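Mll7089 protein (Mesorhizobium loti, PDB 2OZ8) is of unknown function but, as a putative mandelate racemase-like member of the enolase superfamily, may be a magnesium-dependent hydro-lyase. Local coordinates at residues 4-9 and 39-44; 270-275 and 293-298; 278-283 and 308-313. All blocks are in the same frame, centred on the assembly; numbering follows the deposited sequence.

Contact 1: residues 4-9 and 39-44; sequences SLSHFR and VSESGE
Ser6 and His7 both face Val39 in a classic beta bulge where the start of strand 5-17 runs antiparallel to the end of strand 27-40. The backbone bonds come first. Ser6 N donates to Val39 O at 2.8 Å, close to straight and in the carbonyl plane. His7 N reaches Val39 O more weakly, at 3.4 Å. Val39 N returns a bond to His7 O at 3.0 Å. Beyond the bulge, Leu5 and Ser40 form a non-hydrogen-bonded pair. There Ser4 O accepts from Glu41 N at 2.7 Å, and this donor lies 24° out of the carbonyl plane. Glu41 is the second residue of the type I turn from Ser40 to Gly43.

Polar side chains add little between the strands. Ser6 OG gives Val39 O a weak third bond and lies over the start of the turn, 3.4 Å from Ser40 C. Glu41 lays its CG beside the Ser4 carbonyl, 3.2 Å from Ser4 O. Ser40 OG accepts from Ser42 N in an ST turn and also bonds Glu117.

Two methyl groups make van der Waals contacts with polar atoms. Leu5 CD2 curls back to 3.6 Å from Val39 O. Val39 CG2 meets Arg9 NH2 at 3.7 Å, neither over the face of the guanidinium nor at its edge. A bend at chi3 (-67°) helps bring Arg9 NH2 there. Arg9 NH1 forms a salt bridge with Glu37.

Leu5 packs against helix 103-118 and helix 72-75, while Phe8 packs against helix 60-70, so this sheet corner is backed by helices.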
# COMPACT_ATOMS: atom_id res chain seq x y z
N SER A 4 8.52 47.21 -20.26
CA SER A 4 9.36 46.32 -19.44
C SER A 4 9.85 46.95 -18.11
O SER A 4 9.86 48.19 -17.97
CB SER A 4 10.58 45.84 -20.27
OG SER A 4 10.16 44.91 -21.27
N LEU A 5 10.25 46.10 -17.17
CA LEU A 5 10.67 46.55 -15.84
C LEU A 5 11.98 47.35 -15.88
O LEU A 5 12.97 46.89 -16.47
CB LEU A 5 10.78 45.36 -14.87
CG LEU A 5 9.48 44.82 -14.26
CD1 LEU A 5 9.65 43.41 -13.77
CD2 LEU A 5 8.95 45.74 -13.14
N SER A 6 11.99 48.53 -15.26
CA SER A 6 13.21 49.34 -15.26
C SER A 6 13.88 49.57 -13.91
O SER A 6 15.09 49.49 -13.81
CB SER A 6 13.01 50.66 -15.97
OG SER A 6 11.67 51.08 -15.87
N HIS A 7 13.08 49.89 -12.89
CA HIS A 7 13.60 50.17 -11.55
C HIS A 7 12.78 49.42 -10.47
O HIS A 7 11.66 48.98 -10.74
CB HIS A 7 13.53 51.68 -11.22
CG HIS A 7 13.86 52.60 -12.36
ND1 HIS A 7 15.11 53.15 -12.54
CD2 HIS A 7 13.08 53.11 -13.35
CE1 HIS A 7 15.10 53.94 -13.60
NE2 HIS A 7 13.88 53.94 -14.10
N PHE A 8 13.35 49.32 -9.26
CA PHE A 8 12.64 48.89 -8.09
C PHE A 8 12.84 49.87 -6.92
O PHE A 8 13.83 50.57 -6.85
CB PHE A 8 13.04 47.46 -7.70
CG PHE A 8 14.32 47.37 -6.95
CD1 PHE A 8 14.36 47.62 -5.59
CD2 PHE A 8 15.49 47.03 -7.61
CE1 PHE A 8 15.57 47.55 -4.86
CE2 PHE A 8 16.73 46.95 -6.91
CZ PHE A 8 16.76 47.22 -5.52
N ARG A 9 11.91 49.89 -5.96
CA ARG A 9 11.99 50.83 -4.84
C ARG A 9 11.62 50.10 -3.54
O ARG A 9 10.62 49.39 -3.52
CB ARG A 9 11.03 51.98 -5.12
CG ARG A 9 11.27 53.34 -4.43
CD ARG A 9 10.08 54.34 -4.80
NE ARG A 9 10.06 54.73 -6.23
CZ ARG A 9 9.01 54.66 -7.08
NH1 ARG A 9 7.82 54.20 -6.71
NH2 ARG A 9 9.18 55.07 -8.35
N VAL A 39 8.71 49.14 -11.02
CA VAL A 39 8.36 50.18 -12.00
C VAL A 39 8.69 49.69 -13.38
O VAL A 39 9.81 49.24 -13.61
CB VAL A 39 9.13 51.51 -11.74
CG1 VAL A 39 8.50 52.65 -12.52
CG2 VAL A 39 9.14 51.89 -10.22
N SER A 40 7.72 49.75 -14.30
CA SER A 40 8.03 49.47 -15.70
C SER A 40 8.32 50.74 -16.48
O SER A 40 8.19 51.84 -15.94
CB SER A 40 6.94 48.62 -16.38
OG SER A 40 5.93 49.43 -16.94
N GLU A 41 8.69 50.62 -17.74
CA GLU A 41 8.90 51.84 -18.54
C GLU A 41 7.61 52.52 -19.12
O GLU A 41 7.67 53.64 -19.64
CB GLU A 41 10.06 51.68 -19.55
CG GLU A 41 10.08 50.38 -20.32
CD GLU A 41 11.49 49.97 -20.78
OE1 GLU A 41 12.47 50.29 -20.06
OE2 GLU A 41 11.60 49.31 -21.84
N SER A 42 6.46 51.89 -18.99
CA SER A 42 5.19 52.60 -19.21
C SER A 42 4.86 53.50 -18.04
O SER A 42 3.90 54.24 -18.09
CB SER A 42 4.05 51.61 -19.38
OG SER A 42 3.87 50.87 -18.20
N GLY A 43 5.64 53.42 -16.97
CA GLY A 43 5.42 54.26 -15.77
C GLY A 43 4.57 53.61 -14.69
O GLY A 43 4.52 54.12 -13.57
N GLU A 44 3.94 52.48 -15.02
CA GLU A 44 3.10 51.74 -14.09
C GLU A 44 3.95 51.06 -13.04
O GLU A 44 5.10 50.67 -13.29
CB GLU A 44 2.17 50.74 -14.79
CG GLU A 44 1.07 51.36 -15.67
CD GLU A 44 -0.16 51.94 -14.91
OE1 GLU A 44 -0.19 51.96 -13.66
OE2 GLU A 44 -1.12 52.37 -15.57

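Contact 2: residues 270-275 and 293-298; sequences LNVHGQ and ISIGNT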
# COMPACT_ATOMS: atom_id res chain seq x y z
N LEU A 270 -7.51 23.14 2.42
CA LEU A 270 -6.13 23.64 2.34
C LEU A 270 -6.08 25.15 2.64
O LEU A 270 -6.81 25.88 1.98
CB LEU A 270 -5.48 23.27 0.99
CG LEU A 270 -4.07 23.83 0.65
CD1 LEU A 270 -3.00 23.06 1.37
CD2 LEU A 270 -3.81 23.74 -0.82
N ASN A 271 -5.33 25.62 3.66
CA ASN A 271 -5.17 27.09 3.86
C ASN A 271 -3.98 27.61 3.06
O ASN A 271 -2.96 26.94 2.95
CB ASN A 271 -5.00 27.49 5.33
CG ASN A 271 -5.25 29.00 5.60
OD1 ASN A 271 -4.31 29.74 6.00
ND2 ASN A 271 -6.52 29.45 5.44
N VAL A 272 -4.12 28.78 2.49
CA VAL A 272 -3.02 29.38 1.74
C VAL A 272 -2.96 30.85 2.06
O VAL A 272 -3.86 31.37 2.68
CB VAL A 272 -3.15 29.21 0.17
CG1 VAL A 272 -3.31 27.76 -0.21
CG2 VAL A 272 -4.31 30.05 -0.36
N HIS A 273 -1.91 31.51 1.59
CA HIS A 273 -1.74 32.95 1.77
C HIS A 273 -1.70 33.68 0.44
O HIS A 273 -2.51 33.39 -0.40
CB HIS A 273 -0.54 33.25 2.69
CG HIS A 273 -0.84 32.94 4.12
ND1 HIS A 273 -1.45 33.85 4.96
CD2 HIS A 273 -0.70 31.79 4.83
CE1 HIS A 273 -1.64 33.29 6.14
NE2 HIS A 273 -1.19 32.05 6.10
N GLY A 274 -0.79 34.62 0.25
CA GLY A 274 -0.83 35.55 -0.88
C GLY A 274 0.21 35.39 -1.96
O GLY A 274 0.40 36.31 -2.74
N GLN A 275 0.87 34.22 -2.06
CA GLN A 275 1.79 33.99 -3.14
C GLN A 275 0.98 33.82 -4.40
O GLN A 275 0.66 32.70 -4.79
CB GLN A 275 2.67 32.77 -2.90
CG GLN A 275 3.53 32.88 -1.67
CD GLN A 275 2.77 32.55 -0.39
OE1 GLN A 275 1.54 32.28 -0.41
NE2 GLN A 275 3.48 32.61 0.73
N ILE A 293 -10.41 25.48 -0.44
CA ILE A 293 -9.23 26.26 -0.03
C ILE A 293 -9.72 27.42 0.76
O ILE A 293 -10.77 27.97 0.43
CB ILE A 293 -8.41 26.78 -1.28
CG1 ILE A 293 -7.59 25.64 -1.89
CG2 ILE A 293 -7.53 28.00 -0.96
CD1 ILE A 293 -6.78 26.03 -3.14
N SER A 294 -9.01 27.77 1.84
CA SER A 294 -9.30 29.05 2.51
C SER A 294 -8.10 29.96 2.36
O SER A 294 -7.01 29.51 2.30
CB SER A 294 -9.75 28.90 3.95
OG SER A 294 -8.77 28.17 4.65
N ILE A 295 -8.36 31.24 2.17
CA ILE A 295 -7.33 32.27 2.14
C ILE A 295 -7.14 32.89 3.55
O ILE A 295 -8.09 33.44 4.14
CB ILE A 295 -7.71 33.35 1.13
CG1 ILE A 295 -8.14 32.70 -0.22
CG2 ILE A 295 -6.63 34.47 1.08
CD1 ILE A 295 -7.08 32.23 -1.18
N GLY A 296 -5.93 32.75 4.07
CA GLY A 296 -5.54 33.33 5.31
C GLY A 296 -5.11 34.80 5.14
O GLY A 296 -5.28 35.40 4.04
N ASN A 297 -4.60 35.36 6.24
CA ASN A 297 -4.13 36.73 6.24
C ASN A 297 -3.17 36.96 5.10
O ASN A 297 -2.22 36.21 4.95
CB ASN A 297 -3.44 37.09 7.55
CG ASN A 297 -4.42 37.26 8.66
OD1 ASN A 297 -4.24 36.72 9.76
ND2 ASN A 297 -5.50 37.98 8.39
N THR A 298 -3.51 37.95 4.27
CA THR A 298 -2.55 38.51 3.34
C THR A 298 -2.36 39.98 3.74
O THR A 298 -3.29 40.63 4.22
CB THR A 298 -2.96 38.28 1.86
OG1 THR A 298 -4.25 38.85 1.55
CG2 THR A 298 -3.00 36.76 1.57
O HOH W 1 -8.50 31.36 6.14
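Leu270, Asn271 and Val272 pair in parallel with Ile293, Ser294 and Ile295. The backbone ladder satisfies atoms on both strands. Leu270 O accepts from Ser294 N at 2.9 Å. Ser294 O accepts from Val272 N at 3.0 Å. Val272 O then takes Gly296 N at 2.8 Å, nearly along the C=O axis. Outside the pair, Asn271 O accepts from Lys258 NZ and Asn297 N donates to Glu317 OE1.

The amide of Asn271 adds a side-chain link in the conformer given; a second one is deposited. Its CG is anti to the backbone N (chi1 -163°), which carries ND2 across to Ser294. Asn271 ND2 donates to Ser294 OG at 2.7 Å, with the oxygen in the amide plane. A water accepts a second bond from ND2 and donates weakly to Ile295 O. Ser294 OG is also bonded to Asn248.

His273 ND1 donates to Asn297 O, which sits at the ring edge near its plane. The modelled 2.5 Å between His273 ND1 and Asn297 O is doubtfully short. His273 NE2 is bonded to Glu251, and two such partners would limit the ring's rotation. Thr298 OG1 is bonded to Gly303. Thr298 CG2 packs 3.3 Å from Gly274 N.

On the opposite sheet face from Asn271 and Ser294, Val272 CG2 touches Ile295 CD1 at 3.6 Å. Helix 276-289 packs on this apolar side.

The two strands and helix 276-289 make a beta-alpha-beta unit of the TIM-type barrel. The polar loops after the strands lie at the C-terminal barrel end, where enolase-superfamily enzymes place their active sites.

Contact 3: residues 278-283 and 308-313; sequences DVMRIG and VALPEV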
# COMPACT_ATOMS: atom_id res chain seq x y z
N ASP A 278 1.77 30.91 -6.92
CA ASP A 278 1.66 29.59 -6.26
C ASP A 278 0.20 29.23 -5.95
O ASP A 278 -0.19 28.08 -6.13
CB ASP A 278 2.45 29.50 -4.96
CG ASP A 278 3.90 29.90 -5.09
OD1 ASP A 278 4.38 30.09 -6.23
OD2 ASP A 278 4.57 30.03 -4.03
N VAL A 279 -0.58 30.24 -5.49
CA VAL A 279 -1.99 30.06 -5.11
C VAL A 279 -2.88 29.70 -6.26
O VAL A 279 -3.75 28.82 -6.13
CB VAL A 279 -2.55 31.30 -4.38
CG1 VAL A 279 -4.05 31.20 -4.19
CG2 VAL A 279 -1.86 31.45 -3.02
N MET A 280 -2.70 30.36 -7.40
CA MET A 280 -3.47 29.96 -8.59
C MET A 280 -3.07 28.58 -9.12
O MET A 280 -3.90 27.83 -9.65
CB MET A 280 -3.45 31.02 -9.67
CG MET A 280 -4.02 32.38 -9.21
SD MET A 280 -5.77 32.44 -8.67
CE MET A 280 -6.50 31.92 -10.22
N ARG A 281 -1.82 28.20 -8.94
CA ARG A 281 -1.42 26.87 -9.36
C ARG A 281 -1.98 25.80 -8.39
O ARG A 281 -2.53 24.77 -8.85
CB ARG A 281 0.11 26.77 -9.46
CG ARG A 281 0.63 27.43 -10.68
CD ARG A 281 2.14 27.57 -10.72
NE ARG A 281 2.49 28.21 -11.98
CZ ARG A 281 3.71 28.62 -12.34
NH1 ARG A 281 4.76 28.46 -11.53
NH2 ARG A 281 3.85 29.21 -13.54
N ILE A 282 -1.83 26.01 -7.07
CA ILE A 282 -2.36 25.06 -6.11
C ILE A 282 -3.88 25.07 -6.13
O ILE A 282 -4.52 24.04 -5.89
CB ILE A 282 -1.80 25.24 -4.65
CG1 ILE A 282 -1.94 23.91 -3.91
CG2 ILE A 282 -2.56 26.28 -3.86
CD1 ILE A 282 -1.03 22.81 -4.43
N GLY A 283 -4.47 26.22 -6.46
CA GLY A 283 -5.91 26.31 -6.68
C GLY A 283 -6.45 25.57 -7.89
O GLY A 283 -7.58 25.13 -7.86
N VAL A 308 -11.71 35.62 -4.64
CA VAL A 308 -12.90 35.73 -5.48
C VAL A 308 -12.66 35.00 -6.79
O VAL A 308 -13.62 34.63 -7.41
CB VAL A 308 -13.44 37.22 -5.77
CG1 VAL A 308 -13.47 38.10 -4.54
CG2 VAL A 308 -12.67 37.91 -6.88
N ALA A 309 -11.40 34.80 -7.23
CA ALA A 309 -11.23 34.18 -8.55
C ALA A 309 -11.24 32.64 -8.56
O ALA A 309 -11.60 32.02 -9.56
CB ALA A 309 -10.01 34.75 -9.29
N LEU A 310 -10.84 32.02 -7.45
CA LEU A 310 -10.86 30.54 -7.40
C LEU A 310 -12.25 30.11 -7.01
O LEU A 310 -12.85 30.70 -6.10
CB LEU A 310 -9.84 29.99 -6.40
CG LEU A 310 -8.37 30.24 -6.72
CD1 LEU A 310 -7.53 29.93 -5.47
CD2 LEU A 310 -7.95 29.40 -7.89
N PRO A 311 -12.78 29.09 -7.68
CA PRO A 311 -14.16 28.67 -7.34
C PRO A 311 -14.27 27.86 -6.03
O PRO A 311 -15.33 27.86 -5.41
CB PRO A 311 -14.55 27.83 -8.56
CG PRO A 311 -13.18 27.16 -8.98
CD PRO A 311 -12.19 28.26 -8.76
N GLU A 312 -13.19 27.17 -5.61
CA GLU A 312 -13.22 26.36 -4.38
C GLU A 312 -12.97 27.13 -3.10
O GLU A 312 -12.75 26.51 -2.04
CB GLU A 312 -12.21 25.22 -4.44
CG GLU A 312 -10.79 25.60 -4.32
CD GLU A 312 -10.14 25.78 -5.64
OE1 GLU A 312 -10.73 26.42 -6.52
OE2 GLU A 312 -9.02 25.31 -5.80
N VAL A 313 -12.97 28.48 -3.19
CA VAL A 313 -12.71 29.34 -2.02
C VAL A 313 -14.00 30.01 -1.62
O VAL A 313 -14.64 30.67 -2.45
CB VAL A 313 -11.64 30.45 -2.28
CG1 VAL A 313 -11.50 31.31 -1.07
CG2 VAL A 313 -10.31 29.87 -2.72
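Leu310 pushes its forked end against helix 276-289 and overlaps Val279 and Met280 there. Its two methyls divide the work. Leu310 CD1 meets Val279 CG1 at 3.9 Å. Leu310 CD2 lies 3.7 Å from Met280 CE and 3.8 Å from Met280 SD. Both neighbours meet the leucine at a slant. Met280 reaches it by folding: its chain bends at chi2 (-61°) and again at chi3, which brings the thioether across to CD2 and CG of the leucine.

Gly283 has no side chain, and Leu310 CD2 sits directly on its backbone, 3.9 Å from Gly283 CA. Leu310 is the first residue to leave helical geometry after helix 304-309. It also begins the type I turn that runs to Val313.

That turn brings in Glu312. Its CG sits between the backbone N and the carbonyl carbon (chi1 72°), and the chain bends again at chi2. The carboxyl group is thereby carried to the helix backbone, with Glu312 OE2 modelled 2.5 Å from Gly283 O. So short a distance is doubtful in detail.

Two neighbours join the contact. Val279 leans on Val272 of the barrel strand 269-272. Val87 of a second subunit packs on both Met280 and Leu310, so this patch also belongs to the subunit interface.

Most of the contact is apolar, with one buried acid beside a carbonyl. If the two oxygens are as close as modelled, Glu312 probably holds a proton, and the buried setting would be consistent with a raised pKa.

Overall arrangement
Contacts 2 and 3 are buried and adjoin, with centres about 9 Å apart. Contact 1 is only partly buried, and its centre lies about 28 Å from each of theirs. It belongs to the antiparallel sheet near the N-terminus, whereas the others share the barrel. Strand 293-295 and helix 276-289 tie those two together: Ile293 N probably bonds Glu312 O at 3.0 Å, and Ile293 CD1 packs on Gly283. The chemistry follows position. Contact 1 relies on backbone pairing around a bulge. Contact 2 adds a polar side-chain network at the barrel mouth. Contact 3 is mainly apolar, in the outer helical layer beside a second subunit.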